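Local coordinates for 4-carboxymuconolactone decarboxylase (Sinorhizobium meliloti, PDB 4G9Q), which belongs to the carboxymuconolactone decarboxylase family and may have decarboxylase or peroxiredoxin-like activity, its true role being unproven, at residues A[63-68]-A[241-246]; A[76-81]-A[111-116]. All blocks are in the same frame, centred on the assembly; numbering follows the deposited sequence.

Interaction 1. Residues A[63-68]-A[241-246]; sequences GDVWQR and ITHLAF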
ATOM      1  N   GLY A  63      -8.665  13.460 -21.708  1.00 11.65           N
ATOM      2  CA  GLY A  63      -8.498  14.252 -22.924  1.00 11.87           C
ATOM      3  C   GLY A  63      -7.124  14.154 -23.558  1.00 12.00           C
ATOM      4  O   GLY A  63      -6.956  14.460 -24.747  1.00 12.60           O
ATOM      5  N   ASP A  64      -6.134  13.738 -22.771  1.00 11.43           N
ATOM      6  CA  ASP A  64      -4.759  13.661 -23.256  1.00 11.13           C
ATOM      7  C   ASP A  64      -4.141  12.278 -23.057  1.00 10.53           C
ATOM      8  O   ASP A  64      -3.843  11.590 -24.036  1.00 10.03           O
ATOM      9  CB  ASP A  64      -3.898  14.765 -22.629  1.00 11.78           C
ATOM     10  CG  ASP A  64      -2.654  15.076 -23.444  1.00 13.95           C
ATOM     11  OD1 ASP A  64      -1.696  14.279 -23.407  1.00 15.02           O
ATOM     12  OD2 ASP A  64      -2.632  16.130 -24.121  1.00 17.98           O
ATOM     13  N   VAL A  65      -3.957  11.859 -21.804  1.00  9.79           N
ATOM     14  CA  VAL A  65      -3.280  10.583 -21.521  1.00  9.23           C
ATOM     15  C   VAL A  65      -3.944   9.409 -22.248  1.00  9.21           C
ATOM     16  O   VAL A  65      -3.273   8.661 -22.973  1.00  8.93           O
ATOM     17  CB  VAL A  65      -3.216  10.288 -20.006  1.00  9.48           C
ATOM     18  CG1 VAL A  65      -2.470   8.966 -19.736  1.00  9.53           C
ATOM     19  CG2 VAL A  65      -2.538  11.433 -19.291  1.00  9.09           C
ATOM     20  N   TRP A  66      -5.254   9.267 -22.061  1.00  9.04           N
ATOM     21  CA  TRP A  66      -6.011   8.168 -22.661  1.00  9.31           C
ATOM     22  C   TRP A  66      -6.040   8.242 -24.185  1.00 10.01           C
ATOM     23  O   TRP A  66      -6.321   7.243 -24.845  1.00 10.45           O
ATOM     24  CB  TRP A  66      -7.437   8.111 -22.104  1.00  9.03           C
ATOM     25  CG  TRP A  66      -7.555   7.285 -20.855  1.00  8.67           C
ATOM     26  CD1 TRP A  66      -7.396   7.716 -19.567  1.00  8.37           C
ATOM     27  CD2 TRP A  66      -7.866   5.887 -20.776  1.00  7.74           C
ATOM     28  NE1 TRP A  66      -7.584   6.670 -18.694  1.00  7.40           N
ATOM     29  CE2 TRP A  66      -7.874   5.537 -19.407  1.00  7.39           C
ATOM     30  CE3 TRP A  66      -8.135   4.893 -21.732  1.00  7.40           C
ATOM     31  CZ2 TRP A  66      -8.139   4.234 -18.965  1.00  6.46           C
ATOM     32  CZ3 TRP A  66      -8.404   3.600 -21.293  1.00  6.04           C
ATOM     33  CH2 TRP A  66      -8.400   3.283 -19.917  1.00  6.89           C
ATOM     34  N   GLN A  67      -5.729   9.419 -24.725  1.00 10.61           N
ATOM     35  CA  GLN A  67      -5.745   9.656 -26.171  1.00 11.44           C
ATOM     36  C   GLN A  67      -4.387   9.473 -26.848  1.00 11.28           C
ATOM     37  O   GLN A  67      -4.291   9.575 -28.079  1.00 11.03           O
ATOM     38  CB  GLN A  67      -6.305  11.049 -26.487  1.00 11.93           C
ATOM     39  CG  GLN A  67      -7.729  11.290 -25.985  1.00 15.02           C
ATOM     40  CD  GLN A  67      -8.684  10.157 -26.323  1.00 19.09           C
ATOM     41  OE1 GLN A  67      -9.206   9.487 -25.430  1.00 22.53           O
ATOM     42  NE2 GLN A  67      -8.915   9.935 -27.614  1.00 20.80           N
ATOM     43  N   ARG A  68      -3.345   9.198 -26.057  1.00 10.83           N
ATOM     44  CA  ARG A  68      -2.001   8.994 -26.600  1.00 11.04           C
ATOM     45  C   ARG A  68      -1.974   7.704 -27.419  1.00 11.02           C
ATOM     46  O   ARG A  68      -2.230   6.626 -26.886  1.00 11.06           O
ATOM     47  CB  ARG A  68      -0.948   8.943 -25.493  1.00 11.02           C
ATOM     48  CG  ARG A  68      -0.769  10.241 -24.724  1.00 11.65           C
ATOM     49  CD  ARG A  68       0.312  10.095 -23.646  1.00 13.27           C
ATOM     50  NE  ARG A  68       1.607   9.712 -24.207  1.00 13.45           N
ATOM     51  CZ  ARG A  68       2.509  10.560 -24.690  1.00 14.59           C
ATOM     52  NH1 ARG A  68       2.278  11.869 -24.689  1.00 15.89           N
ATOM     53  NH2 ARG A  68       3.651  10.095 -25.179  1.00 14.93           N
ATOM     54  N   ILE A 241       4.223   2.944 -18.304  1.00  6.51           N
ATOM     55  CA  ILE A 241       4.795   3.708 -17.198  1.00  6.51           C
ATOM     56  C   ILE A 241       4.147   5.092 -17.115  1.00  6.50           C
ATOM     57  O   ILE A 241       3.815   5.561 -16.027  1.00  6.81           O
ATOM     58  CB  ILE A 241       6.331   3.817 -17.320  1.00  6.66           C
ATOM     59  CG1 ILE A 241       6.960   2.419 -17.244  1.00  6.95           C
ATOM     60  CG2 ILE A 241       6.906   4.726 -16.233  1.00  6.76           C
ATOM     61  CD1 ILE A 241       8.446   2.369 -17.583  1.00  8.09           C
ATOM     62  N   THR A 242       3.964   5.729 -18.268  1.00  6.40           N
ATOM     63  CA  THR A 242       3.369   7.068 -18.328  1.00  6.44           C
ATOM     64  C   THR A 242       1.915   7.071 -17.837  1.00  6.31           C
ATOM     65  O   THR A 242       1.512   7.929 -17.042  1.00  6.40           O
ATOM     66  CB  THR A 242       3.491   7.647 -19.750  1.00  6.61           C
ATOM     67  OG1 THR A 242       4.870   7.638 -20.136  1.00  6.56           O
ATOM     68  CG2 THR A 242       2.953   9.080 -19.815  1.00  6.89           C
ATOM     69  N   HIS A 243       1.138   6.091 -18.294  1.00  5.79           N
ATOM     70  CA  HIS A 243      -0.250   5.927 -17.871  1.00  5.76           C
ATOM     71  C   HIS A 243      -0.334   5.749 -16.349  1.00  5.61           C
ATOM     72  O   HIS A 243      -1.186   6.347 -15.680  1.00  5.56           O
ATOM     73  CB  HIS A 243      -0.857   4.726 -18.603  1.00  5.90           C
ATOM     74  CG  HIS A 243      -2.342   4.618 -18.477  1.00  6.22           C
ATOM     75  ND1 HIS A 243      -3.211   5.294 -19.308  1.00  7.12           N
ATOM     76  CD2 HIS A 243      -3.114   3.891 -17.634  1.00  6.50           C
ATOM     77  CE1 HIS A 243      -4.455   4.994 -18.976  1.00  7.19           C
ATOM     78  NE2 HIS A 243      -4.422   4.150 -17.958  1.00  6.77           N
ATOM     79  N   LEU A 244       0.584   4.952 -15.812  1.00  5.69           N
ATOM     80  CA  LEU A 244       0.598   4.629 -14.391  1.00  5.91           C
ATOM     81  C   LEU A 244       1.054   5.775 -13.490  1.00  5.95           C
ATOM     82  O   LEU A 244       0.790   5.748 -12.289  1.00  6.20           O
ATOM     83  CB  LEU A 244       1.440   3.378 -14.139  1.00  6.20           C
ATOM     84  CG  LEU A 244       0.815   2.086 -14.668  1.00  7.07           C
ATOM     85  CD1 LEU A 244       1.791   0.927 -14.505  1.00  8.82           C
ATOM     86  CD2 LEU A 244      -0.508   1.792 -13.964  1.00  9.06           C
ATOM     87  N   ALA A 245       1.732   6.776 -14.049  1.00  5.73           N
ATOM     88  CA  ALA A 245       2.043   7.986 -13.273  1.00  5.81           C
ATOM     89  C   ALA A 245       0.758   8.608 -12.731  1.00  6.12           C
ATOM     90  O   ALA A 245       0.716   9.108 -11.603  1.00  6.28           O
ATOM     91  CB  ALA A 245       2.798   8.995 -14.120  1.00  6.09           C
ATOM     92  N   PHE A 246      -0.297   8.550 -13.537  1.00  6.33           N
ATOM     93  CA  PHE A 246      -1.583   9.127 -13.158  1.00  6.41           C
ATOM     94  C   PHE A 246      -2.363   8.233 -12.213  1.00  6.88           C
ATOM     95  O   PHE A 246      -2.903   8.707 -11.213  1.00  7.53           O
ATOM     96  CB  PHE A 246      -2.397   9.488 -14.405  1.00  6.28           C
ATOM     97  CG  PHE A 246      -1.727  10.518 -15.266  1.00  6.55           C
ATOM     98  CD1 PHE A 246      -2.063  11.869 -15.146  1.00  6.91           C
ATOM     99  CD2 PHE A 246      -0.724  10.152 -16.158  1.00  6.81           C
ATOM    100  CE1 PHE A 246      -1.428  12.828 -15.921  1.00  6.93           C
ATOM    101  CE2 PHE A 246      -0.078  11.108 -16.934  1.00  7.51           C
ATOM    102  CZ  PHE A 246      -0.432  12.452 -16.812  1.00  7.52           C
TER

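Interaction 2. Residues A[76-81]-A[111-116]; sequences RSLVTI and SETITH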
ATOM      1  N   ARG A  76      -4.683   0.053 -22.486  1.00  6.79           N
ATOM      2  CA  ARG A  76      -4.801   0.985 -21.357  1.00  6.50           C
ATOM      3  C   ARG A  76      -5.817   0.496 -20.322  1.00  6.60           C
ATOM      4  O   ARG A  76      -5.609   0.650 -19.117  1.00  6.68           O
ATOM      5  CB  ARG A  76      -5.140   2.402 -21.829  1.00  6.43           C
ATOM      6  CG  ARG A  76      -3.956   3.118 -22.434  1.00  6.90           C
ATOM      7  CD  ARG A  76      -4.297   4.530 -22.903  1.00  6.53           C
ATOM      8  NE  ARG A  76      -3.223   4.996 -23.777  1.00  7.26           N
ATOM      9  CZ  ARG A  76      -2.114   5.593 -23.354  1.00  6.87           C
ATOM     10  NH1 ARG A  76      -1.929   5.843 -22.058  1.00  8.06           N
ATOM     11  NH2 ARG A  76      -1.189   5.953 -24.232  1.00  7.66           N
ATOM     12  N   SER A  77      -6.907  -0.103 -20.795  1.00  6.59           N
ATOM     13  CA  SER A  77      -7.897  -0.681 -19.887  1.00  6.70           C
ATOM     14  C   SER A  77      -7.312  -1.824 -19.049  1.00  6.70           C
ATOM     15  O   SER A  77      -7.551  -1.888 -17.843  1.00  6.42           O
ATOM     16  CB  SER A  77      -9.141  -1.140 -20.650  1.00  6.85           C
ATOM     17  OG  SER A  77      -9.948  -0.034 -21.030  1.00  8.67           O
ATOM     18  N   LEU A  78      -6.536  -2.708 -19.678  1.00  6.75           N
ATOM     19  CA  LEU A  78      -5.862  -3.786 -18.949  1.00  7.08           C
ATOM     20  C   LEU A  78      -4.889  -3.246 -17.903  1.00  6.98           C
ATOM     21  O   LEU A  78      -4.854  -3.731 -16.771  1.00  7.30           O
ATOM     22  CB  LEU A  78      -5.131  -4.731 -19.906  1.00  7.70           C
ATOM     23  CG  LEU A  78      -5.990  -5.783 -20.614  1.00  9.38           C
ATOM     24  CD1 LEU A  78      -5.163  -6.450 -21.703  1.00 11.55           C
ATOM     25  CD2 LEU A  78      -6.536  -6.817 -19.628  1.00 11.12           C
ATOM     26  N   VAL A  79      -4.107  -2.241 -18.291  1.00  6.31           N
ATOM     27  CA  VAL A  79      -3.153  -1.590 -17.387  1.00  6.13           C
ATOM     28  C   VAL A  79      -3.869  -0.946 -16.196  1.00  6.25           C
ATOM     29  O   VAL A  79      -3.419  -1.054 -15.048  1.00  6.33           O
ATOM     30  CB  VAL A  79      -2.312  -0.539 -18.144  1.00  6.23           C
ATOM     31  CG1 VAL A  79      -1.518   0.344 -17.186  1.00  5.53           C
ATOM     32  CG2 VAL A  79      -1.366  -1.234 -19.129  1.00  5.97           C
ATOM     33  N   THR A  80      -4.987  -0.286 -16.482  1.00  5.72           N
ATOM     34  CA  THR A  80      -5.755   0.417 -15.454  1.00  6.05           C
ATOM     35  C   THR A  80      -6.394  -0.571 -14.473  1.00  6.03           C
ATOM     36  O   THR A  80      -6.309  -0.381 -13.255  1.00  5.70           O
ATOM     37  CB  THR A  80      -6.824   1.327 -16.077  1.00  5.93           C
ATOM     38  OG1 THR A  80      -6.195   2.199 -17.026  1.00  6.34           O
ATOM     39  CG2 THR A  80      -7.514   2.177 -14.999  1.00  5.90           C
ATOM     40  N   ILE A  81      -7.015  -1.627 -15.003  1.00  6.31           N
ATOM     41  CA  ILE A  81      -7.597  -2.659 -14.139  1.00  6.57           C
ATOM     42  C   ILE A  81      -6.528  -3.261 -13.221  1.00  6.50           C
ATOM     43  O   ILE A  81      -6.742  -3.393 -12.008  1.00  6.16           O
ATOM     44  CB  ILE A  81      -8.331  -3.749 -14.956  1.00  6.95           C
ATOM     45  CG1 ILE A  81      -9.647  -3.181 -15.504  1.00  7.23           C
ATOM     46  CG2 ILE A  81      -8.597  -4.992 -14.104  1.00  8.43           C
ATOM     47  CD1 ILE A  81     -10.325  -4.113 -16.487  1.00 10.85           C
ATOM     48  N   SER A 111     -11.469 -11.732 -16.219  1.00  6.34           N
ATOM     49  CA  SER A 111     -11.510 -12.899 -15.344  1.00  6.64           C
ATOM     50  C   SER A 111     -10.102 -13.409 -15.036  1.00  6.50           C
ATOM     51  O   SER A 111      -9.748 -13.645 -13.864  1.00  6.64           O
ATOM     52  CB  SER A 111     -12.351 -14.003 -16.004  1.00  6.49           C
ATOM     53  OG  SER A 111     -12.464 -15.129 -15.161  1.00  8.03           O
ATOM     54  N   GLU A 112      -9.293 -13.561 -16.083  1.00  5.98           N
ATOM     55  CA  GLU A 112      -7.937 -14.091 -15.923  1.00  6.13           C
ATOM     56  C   GLU A 112      -6.998 -13.106 -15.229  1.00  5.99           C
ATOM     57  O   GLU A 112      -6.100 -13.520 -14.495  1.00  5.86           O
ATOM     58  CB  GLU A 112      -7.369 -14.546 -17.273  1.00  6.08           C
ATOM     59  CG  GLU A 112      -6.055 -15.331 -17.178  1.00  6.59           C
ATOM     60  CD  GLU A 112      -6.188 -16.666 -16.458  1.00  8.18           C
ATOM     61  OE1 GLU A 112      -7.330 -17.097 -16.158  1.00 10.83           O
ATOM     62  OE2 GLU A 112      -5.142 -17.292 -16.192  1.00  7.99           O
ATOM     63  N   THR A 113      -7.215 -11.807 -15.439  1.00  5.73           N
ATOM     64  CA  THR A 113      -6.397 -10.789 -14.772  1.00  5.81           C
ATOM     65  C   THR A 113      -6.559 -10.881 -13.255  1.00  5.94           C
ATOM     66  O   THR A 113      -5.577 -10.810 -12.506  1.00  5.96           O
ATOM     67  CB  THR A 113      -6.739  -9.374 -15.280  1.00  5.83           C
ATOM     68  OG1 THR A 113      -6.412  -9.298 -16.670  1.00  5.50           O
ATOM     69  CG2 THR A 113      -5.944  -8.304 -14.522  1.00  5.81           C
ATOM     70  N   ILE A 114      -7.800 -11.055 -12.820  1.00  5.91           N
ATOM     71  CA  ILE A 114      -8.118 -11.229 -11.403  1.00  5.99           C
ATOM     72  C   ILE A 114      -7.394 -12.456 -10.827  1.00  5.95           C
ATOM     73  O   ILE A 114      -6.742 -12.365  -9.789  1.00  5.28           O
ATOM     74  CB  ILE A 114      -9.650 -11.271 -11.186  1.00  6.34           C
ATOM     75  CG1 ILE A 114     -10.234  -9.897 -11.545  1.00  6.94           C
ATOM     76  CG2 ILE A 114      -9.994 -11.653  -9.740  1.00  6.55           C
ATOM     77  CD1 ILE A 114     -11.733  -9.873 -11.789  1.00  7.75           C
ATOM     78  N   THR A 115      -7.480 -13.589 -11.522  1.00  5.85           N
ATOM     79  CA  THR A 115      -6.816 -14.809 -11.062  1.00  6.26           C
ATOM     80  C   THR A 115      -5.299 -14.654 -11.019  1.00  5.95           C
ATOM     81  O   THR A 115      -4.647 -15.084 -10.059  1.00  6.31           O
ATOM     82  CB  THR A 115      -7.218 -16.008 -11.928  1.00  6.58           C
ATOM     83  OG1 THR A 115      -8.633 -16.197 -11.810  1.00  7.04           O
ATOM     84  CG2 THR A 115      -6.498 -17.277 -11.486  1.00  7.43           C
ATOM     85  N   HIS A 116      -4.744 -14.039 -12.060  1.00  5.52           N
ATOM     86  CA  HIS A 116      -3.317 -13.801 -12.132  1.00  5.23           C
ATOM     87  C   HIS A 116      -2.845 -12.936 -10.968  1.00  5.27           C
ATOM     88  O   HIS A 116      -1.823 -13.225 -10.343  1.00  5.16           O
ATOM     89  CB  HIS A 116      -2.942 -13.135 -13.461  1.00  5.41           C
ATOM     90  CG  HIS A 116      -1.468 -13.074 -13.694  1.00  5.43           C
ATOM     91  ND1 HIS A 116      -0.728 -14.180 -14.051  1.00  5.41           N
ATOM     92  CD2 HIS A 116      -0.589 -12.047 -13.598  1.00  5.51           C
ATOM     93  CE1 HIS A 116       0.544 -13.839 -14.160  1.00  5.85           C
ATOM     94  NE2 HIS A 116       0.654 -12.549 -13.895  1.00  6.42           N
TER

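Interaction 1. Residues A[63-68]-A[241-246]
His243 points the edge of its imidazole at the face of the Trp66 indole in a T-shaped stack, the planes turned 78° apart. The leading atom is CE1, which sits over the indole 3.4 Å above its plane, displaced toward the rim, and comes within 3.5 Å of Trp66 CE2. The His243 side chain reaches this far because CG stands anti to the backbone N (chi1 -168°), throwing the ring out from helix 234-248. Both ring nitrogens are engaged at the same time, ND1 with Arg76 and NE2 with Thr80, and this fixes the rotation of the imidazole, while Trp66 NE1 bonds to Tyr247 OH. Two CMD-family regions meet here within one chain: the segment 63-68 leaves helix 51-65 and folds into a type I turn from Val65 to Arg68, facing helix 234-248 of the second region. One helical turn on from His243, Phe246 turns a ring face to Val65. The methyl CG2 of Val65 lies 3.6 Å from the ring centroid and 20° off its normal, a CH-pi contact, and is 3.4 Å from both Phe246 CZ and Phe246 CE2. The other methyl, CG1, stands 3.8 Å from His243 ND1, so one valine spans both aromatic residues. A leucine in place of Trp66 would probably take away the flat indole surface that the edge of His243 packs on, and leave Tyr247 OH without the indole N-H. Tyr183 of the second subunit meets the Phe246 ring edge-to-face, which puts this contact at the trimer interface.

Interaction 2. Residues A[76-81]-A[111-116]
Thr113 faces Leu78 and Ile81 where helices 107-120 and 73-86 pack together, and it makes both contacts, the second a loose one. Taken in order, the segment 111-116 starts on its far side, where Ser111 OG bonds to Val49 O of the third subunit and Ile114, a turn later, packs on the same valine. Thr113 is directed toward the partner helix, and its two branches each meet a different residue. Its hydroxyl OG1 lies beside the backbone N and anti to the carbonyl carbon (chi1 -64°), meeting the methyl CD2 of Leu78 at 3.9 Å. Its methyl CG2 approaches Ile81 CG2 at 4.3 Å, one turn further along helix 73-86. Last in line, His116 bonds through NE2 to Thr207 OG1 on helix 200-213, which also touches Thr113 through Val206. The arrangement is plain helix-to-helix packing inside the first CMD-family region of an all-alpha fold, with the two backbones nearest at Leu78 and Thr113, whose CA atoms are 8.2 Å apart. Because OG1 of Thr113 bonds to Glu109 O on its own helix, the buried hydroxyl is already satisfied and can lie against the leucine methyl without asking helix 73-86 for a polar partner.

Helix 73-86 ties the two contacts together, and their centres lie about 17 Å apart. Different faces of this helix serve the two contacts: Leu78 and Ile81 belong to interaction 2, whereas Arg76 and Thr80 of the same segment reach the residues of interaction 1. Thr80 OG1 is 2.8 Å from His243 NE2, a probable hydrogen bond, and Arg76 NH2 is 2.9 Å from Arg68 O, another. Thr80 OG1 also packs 3.4 Å from Trp66 CZ2. Along the chain, segments 76-81 and 111-116 both fall between 63-68 and 241-246. A further charge joins the group, since Glu239 forms salt bridges with both Arg68 and Arg76.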